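Local coordinates for protein Poly(A) RNA polymerase GLD2 (Rattus norvegicus, PDB 6LBK) that probably adds successive AMP units from ATP to the 3' ends of selected cytoplasmic mRNAs, and single nucleotides to certain microRNAs, as a poly(A) RNA polymerase, at residues L93-S98 with G110-V115; A158-V163 with A175-N180. The protein carries 1 engineered substitution. All blocks are in the same frame, centred on the assembly; numbering follows the deposited sequence.

Contact 1. Residues L93-S98 with G110-V115; sequences LFLVGS and GDLCLV
Leu93 packs on Leu112 and Leu114, and Leu95 on Leu112, on one face of two neighbouring antiparallel strands in the palm of the nucleotidyltransferase domain. CG of Leu93 stands anti to the backbone N (chi1 -165°), which swings CD1 across to the other strand, where it lies 4.0 Å from Leu112 CB and 4.1 Å from Leu114 CD1. Farther along, the delta branches of Leu95 and Leu112 cross at a slant, with Leu95 CD2 3.8 Å from Leu112 CD2. Helix 67-85 packs over this leucine face through Leu80 and Ile84.

The other face carries Phe94, Val96, Asp111 and Cys113. Val115 CG2 leans against the Phe94 ring at CD1, 3.4 Å away, neither squarely over the ring nor at its rim, while the carbonyl oxygen of Cys113 lies at the ring edge, in its plane. Val96 turns CG1 toward Cys113 CB at 4.0 Å. Ile184 of helix 182-194 packs against Phe94, Val96 and Cys113.

Between the two faces, Phe94 and Cys113 form a hydrogen-bonded pair: the amide of each reaches the carbonyl oxygen of the other. The oxygen of Phe94 also receives a CA-H contact from Leu112.

Toward Gly97 the contact becomes polar. Asp111, by similarity a ligand of the catalytic magnesium together with Asp109, keeps its CB beside Val96 and carries its carboxylate past Val96 toward Gly97 and Ser98, with OD2 4.4 Å from Ser98 N. Val96 CG2 sits 3.6 Å from Asp111 CB, the two side chains meeting nearly at right angles. In the backbone of the same two residues, Val96 N donates to Asp111 O over 2.9 Å.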
loop_
_atom_site.group_PDB
_atom_site.type_symbol
_atom_site.label_atom_id
_atom_site.label_comp_id
_atom_site.label_asym_id
_atom_site.label_seq_id
_atom_site.Cartn_x
_atom_site.Cartn_y
_atom_site.Cartn_z
ATOM N N LEU A 93 -17.076 9.387 5.701
ATOM C CA LEU A 93 -15.625 9.368 5.853
ATOM C C LEU A 93 -15.143 7.924 5.969
ATOM O O LEU A 93 -15.558 7.195 6.884
ATOM C CB LEU A 93 -15.234 10.157 7.098
ATOM C CG LEU A 93 -13.776 10.543 7.248
ATOM C CD1 LEU A 93 -13.396 11.202 5.971
ATOM C CD2 LEU A 93 -13.629 11.487 8.436
ATOM N N PHE A 94 -14.257 7.512 5.062
ATOM C CA PHE A 94 -13.816 6.124 4.972
ATOM C C PHE A 94 -12.358 5.986 5.366
ATOM O O PHE A 94 -11.504 6.716 4.846
ATOM C CB PHE A 94 -13.992 5.589 3.556
ATOM C CG PHE A 94 -15.394 5.285 3.198
ATOM C CD1 PHE A 94 -16.271 6.292 2.840
ATOM C CD2 PHE A 94 -15.833 3.981 3.178
ATOM C CE1 PHE A 94 -17.576 5.988 2.476
ATOM C CE2 PHE A 94 -17.142 3.671 2.834
ATOM C CZ PHE A 94 -18.016 4.672 2.480
ATOM N N LEU A 95 -12.057 5.009 6.223
ATOM C CA LEU A 95 -10.665 4.584 6.358
ATOM C C LEU A 95 -10.275 3.800 5.122
ATOM O O LEU A 95 -11.045 2.962 4.652
ATOM C CB LEU A 95 -10.454 3.720 7.592
ATOM C CG LEU A 95 -9.759 4.418 8.768
ATOM C CD1 LEU A 95 -9.539 3.474 9.940
ATOM C CD2 LEU A 95 -8.461 5.020 8.332
ATOM N N VAL A 96 -9.096 4.107 4.575
ATOM C CA VAL A 96 -8.566 3.487 3.366
ATOM C C VAL A 96 -7.060 3.242 3.535
ATOM O O VAL A 96 -6.416 3.777 4.439
ATOM C CB VAL A 96 -8.832 4.381 2.135
ATOM C CG1 VAL A 96 -10.313 4.503 1.880
ATOM C CG2 VAL A 96 -8.229 5.775 2.355
ATOM N N GLY A 97 -6.496 2.403 2.664
ATOM C CA GLY A 97 -5.052 2.226 2.645
ATOM C C GLY A 97 -4.527 1.257 3.695
ATOM O O GLY A 97 -5.203 0.303 4.100
ATOM N N SER A 98 -3.288 1.521 4.146
ATOM C CA SER A 98 -2.613 0.625 5.085
ATOM C C SER A 98 -3.415 0.380 6.358
ATOM O O SER A 98 -3.320 -0.707 6.949
ATOM C CB SER A 98 -1.258 1.194 5.437
ATOM O OG SER A 98 -0.466 1.266 4.256
ATOM N N GLY A 110 -2.759 7.108 8.975
ATOM C CA GLY A 110 -4.143 6.873 8.606
ATOM C C GLY A 110 -4.419 7.610 7.311
ATOM O O GLY A 110 -3.901 8.696 7.090
ATOM N N ASP A 111 -5.207 6.975 6.446
ATOM C CA ASP A 111 -5.683 7.559 5.201
ATOM C C ASP A 111 -7.204 7.582 5.260
ATOM O O ASP A 111 -7.838 6.566 5.564
ATOM C CB ASP A 111 -5.216 6.751 3.983
ATOM C CG ASP A 111 -3.712 6.883 3.712
ATOM O OD1 ASP A 111 -3.281 7.932 3.154
ATOM O OD2 ASP A 111 -2.961 5.926 4.053
ATOM N N LEU A 112 -7.780 8.743 4.965
ATOM C CA LEU A 112 -9.204 8.974 5.023
ATOM C C LEU A 112 -9.661 9.480 3.666
ATOM O O LEU A 112 -8.985 10.291 3.015
ATOM C CB LEU A 112 -9.572 9.998 6.135
ATOM C CG LEU A 112 -9.052 9.639 7.520
ATOM C CD1 LEU A 112 -9.019 10.849 8.457
ATOM C CD2 LEU A 112 -9.918 8.560 8.107
ATOM N N CYS A 113 -10.835 9.031 3.269
ATOM C CA CYS A 113 -11.410 9.410 2.001
ATOM C C CYS A 113 -12.797 9.973 2.290
ATOM O O CYS A 113 -13.673 9.250 2.792
ATOM C CB CYS A 113 -11.468 8.209 1.086
ATOM S SG CYS A 113 -12.279 8.626 -0.371
ATOM N N LEU A 114 -12.980 11.249 1.979
ATOM C CA LEU A 114 -14.267 11.929 2.232
ATOM C C LEU A 114 -15.131 11.805 0.989
ATOM O O LEU A 114 -14.692 12.197 -0.054
ATOM C CB LEU A 114 -13.974 13.381 2.590
ATOM C CG LEU A 114 -15.181 14.251 2.893
ATOM C CD1 LEU A 114 -15.949 13.715 4.076
ATOM C CD2 LEU A 114 -14.750 15.672 3.154
ATOM N N VAL A 115 -16.306 11.215 1.141
ATOM C CA VAL A 115 -17.243 11.044 0.006
ATOM C C VAL A 115 -18.362 12.062 0.155
ATOM O O VAL A 115 -19.119 11.977 1.115
ATOM C CB VAL A 115 -17.829 9.635 0.007
ATOM C CG1 VAL A 115 -18.424 9.315 -1.339
ATOM C CG2 VAL A 115 -16.759 8.634 0.355
#

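Contact 2. Residues A158-V163 with A175-N180; sequences AKVPIV and ALNVNN. Engineered in segment 175-180: Ala175 (natural residue Asp).
Ile162 and Ala175 meet diagonally across the open end of the hairpin formed by strands 162-167 and 172-178, on either side of the Val163-Leu176 pair. CG2 of Ile162 comes alongside the methyl of Ala175, with 3.8 Å between CG2 and CB. Ala175 is an engineered residue, aspartate in the natural sequence.

Ahead of Ile162 the chain has not yet entered the strand, and Val160 points its side chain toward the second segment. Its CG1 branch is anti to the backbone N (chi1 -174°) and approaches the root of the Asn177 side chain at a slant, 3.7 Å from Asn177 CB. Pro161 O touches the same CB, so the methylene of Asn177 lies against both a methyl and a carbonyl oxygen. The amide of Asn177 is turned along its own chain: with CG between the backbone N and the carbonyl carbon (chi1 70°), OD1 accepts the backbone N-H of Asn180 at 3.3 Å. This Asx motif ties down the turn that follows the strand.

Val163 and Leu176 project to the other face, where Leu135 of helix 128-144 packs on both. Their backbones are joined by two nearly straight hydrogen bonds, Val163 N to Leu176 O and Leu176 N to Val163 O, each 2.9 Å.

On its far edge strand 172-178 pairs with strand 110-116, which puts the Ala175 side chain about 4 Å from that of Asp111, a magnesium ligand by similarity. The engineered alanine carries no carboxylate, but its position is probably that of the third aspartate in the carboxylate triad typical of nucleotidyltransferase palms.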
loop_
_atom_site.group_PDB
_atom_site.type_symbol
_atom_site.label_atom_id
_atom_site.label_comp_id
_atom_site.label_asym_id
_atom_site.label_seq_id
_atom_site.Cartn_x
_atom_site.Cartn_y
_atom_site.Cartn_z
ATOM N N ALA A 158 -0.392 17.657 -4.289
ATOM C CA ALA A 158 0.011 16.499 -5.071
ATOM C C ALA A 158 -1.123 16.194 -6.035
ATOM O O ALA A 158 -2.145 16.889 -6.052
ATOM C CB ALA A 158 0.329 15.304 -4.167
ATOM N N LYS A 159 -0.921 15.166 -6.867
ATOM C CA LYS A 159 -1.970 14.741 -7.791
ATOM C C LYS A 159 -3.290 14.549 -7.061
ATOM O O LYS A 159 -4.343 15.005 -7.522
ATOM C CB LYS A 159 -1.553 13.451 -8.494
ATOM C CG LYS A 159 -0.408 13.636 -9.469
ATOM C CD LYS A 159 0.168 12.295 -9.869
ATOM C CE LYS A 159 1.410 12.458 -10.711
ATOM N NZ LYS A 159 2.332 11.326 -10.446
ATOM N N VAL A 160 -3.244 13.902 -5.903
ATOM C CA VAL A 160 -4.399 13.834 -5.016
ATOM C C VAL A 160 -4.168 14.848 -3.901
ATOM O O VAL A 160 -3.357 14.596 -2.992
ATOM C CB VAL A 160 -4.600 12.414 -4.459
ATOM C CG1 VAL A 160 -5.888 12.354 -3.652
ATOM C CG2 VAL A 160 -4.584 11.377 -5.588
ATOM N N PRO A 161 -4.826 16.013 -3.942
ATOM C CA PRO A 161 -4.606 17.004 -2.884
ATOM C C PRO A 161 -4.999 16.387 -1.552
ATOM O O PRO A 161 -5.949 15.610 -1.475
ATOM C CB PRO A 161 -5.526 18.167 -3.278
ATOM C CG PRO A 161 -5.939 17.875 -4.715
ATOM C CD PRO A 161 -5.942 16.395 -4.822
ATOM N N ILE A 162 -4.248 16.721 -0.506
ATOM C CA ILE A 162 -4.440 16.079 0.784
ATOM C C ILE A 162 -4.447 17.135 1.881
ATOM O O ILE A 162 -3.831 18.193 1.748
ATOM C CB ILE A 162 -3.323 15.025 1.005
ATOM C CG1 ILE A 162 -3.682 13.730 0.306
ATOM C CG2 ILE A 162 -3.064 14.737 2.470
ATOM C CD1 ILE A 162 -2.494 12.858 0.140
ATOM N N VAL A 163 -5.177 16.852 2.962
ATOM C CA VAL A 163 -5.019 17.552 4.229
ATOM C C VAL A 163 -4.286 16.588 5.144
ATOM O O VAL A 163 -4.775 15.485 5.420
ATOM C CB VAL A 163 -6.362 17.978 4.848
ATOM C CG1 VAL A 163 -6.164 18.315 6.312
ATOM C CG2 VAL A 163 -6.941 19.191 4.145
ATOM N N ALA A 175 -3.916 11.468 6.663
ATOM C CA ALA A 175 -4.005 12.106 5.361
ATOM C C ALA A 175 -5.429 11.934 4.857
ATOM O O ALA A 175 -5.887 10.806 4.673
ATOM C CB ALA A 175 -3.002 11.472 4.393
ATOM N N LEU A 176 -6.122 13.039 4.634
ATOM C CA LEU A 176 -7.505 13.033 4.191
ATOM C C LEU A 176 -7.570 13.590 2.780
ATOM O O LEU A 176 -6.990 14.644 2.505
ATOM C CB LEU A 176 -8.378 13.857 5.152
ATOM C CG LEU A 176 -9.879 13.896 4.875
ATOM C CD1 LEU A 176 -10.618 14.026 6.186
ATOM C CD2 LEU A 176 -10.242 15.056 3.966
ATOM N N ASN A 177 -8.256 12.881 1.889
ATOM C CA ASN A 177 -8.521 13.393 0.553
ATOM C C ASN A 177 -10.022 13.443 0.345
ATOM O O ASN A 177 -10.794 12.918 1.148
ATOM C CB ASN A 177 -7.836 12.549 -0.535
ATOM C CG ASN A 177 -8.462 11.190 -0.702
ATOM O OD1 ASN A 177 -9.592 11.062 -1.179
ATOM N ND2 ASN A 177 -7.721 10.148 -0.314
ATOM N N VAL A 178 -10.442 14.070 -0.749
ATOM C CA VAL A 178 -11.861 14.216 -1.046
ATOM C C VAL A 178 -12.197 13.471 -2.322
ATOM O O VAL A 178 -11.677 13.801 -3.394
ATOM C CB VAL A 178 -12.288 15.680 -1.170
ATOM C CG1 VAL A 178 -13.763 15.718 -1.420
ATOM C CG2 VAL A 178 -11.953 16.402 0.081
ATOM N N ASN A 179 -13.062 12.464 -2.193
ATOM C CA ASN A 179 -13.746 11.809 -3.299
ATOM C C ASN A 179 -12.842 10.934 -4.148
ATOM O O ASN A 179 -13.231 10.537 -5.254
ATOM C CB ASN A 179 -14.474 12.827 -4.176
ATOM C CG ASN A 179 -15.790 13.224 -3.580
ATOM O OD1 ASN A 179 -16.555 12.370 -3.123
ATOM N ND2 ASN A 179 -16.028 14.512 -3.489
ATOM N N ASN A 180 -11.649 10.587 -3.671
ATOM C CA ASN A 180 -10.836 9.619 -4.406
ATOM C C ASN A 180 -11.312 8.210 -4.059
ATOM O O ASN A 180 -10.703 7.480 -3.272
ATOM C CB ASN A 180 -9.354 9.781 -4.137
ATOM C CG ASN A 180 -8.544 8.925 -5.063
ATOM O OD1 ASN A 180 -8.800 8.902 -6.261
ATOM N ND2 ASN A 180 -7.601 8.179 -4.519
#

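Overall arrangement
Both contacts belong to the same five-stranded palm sheet, their centres about 10 Å apart. Contact 1 pairs an outermost strand, 91-96, with strand 110-116, and contact 2 pairs strands 162-167 and 172-178; the sheet is continuous because 110-116 and 172-178 run side by side in parallel, with Gly110 O and Ala175 N 2.8 Å apart in a probable hydrogen bond. Contact 1 is the more buried and more apolar, with leucines under helix 67-85. Contact 2 buries less surface, has a single bridged pair and runs out into an exposed loop and the Asx motif of Asn177 and Asn180. They come together where Asp111, a magnesium ligand by similarity, lies beside engineered Ala175.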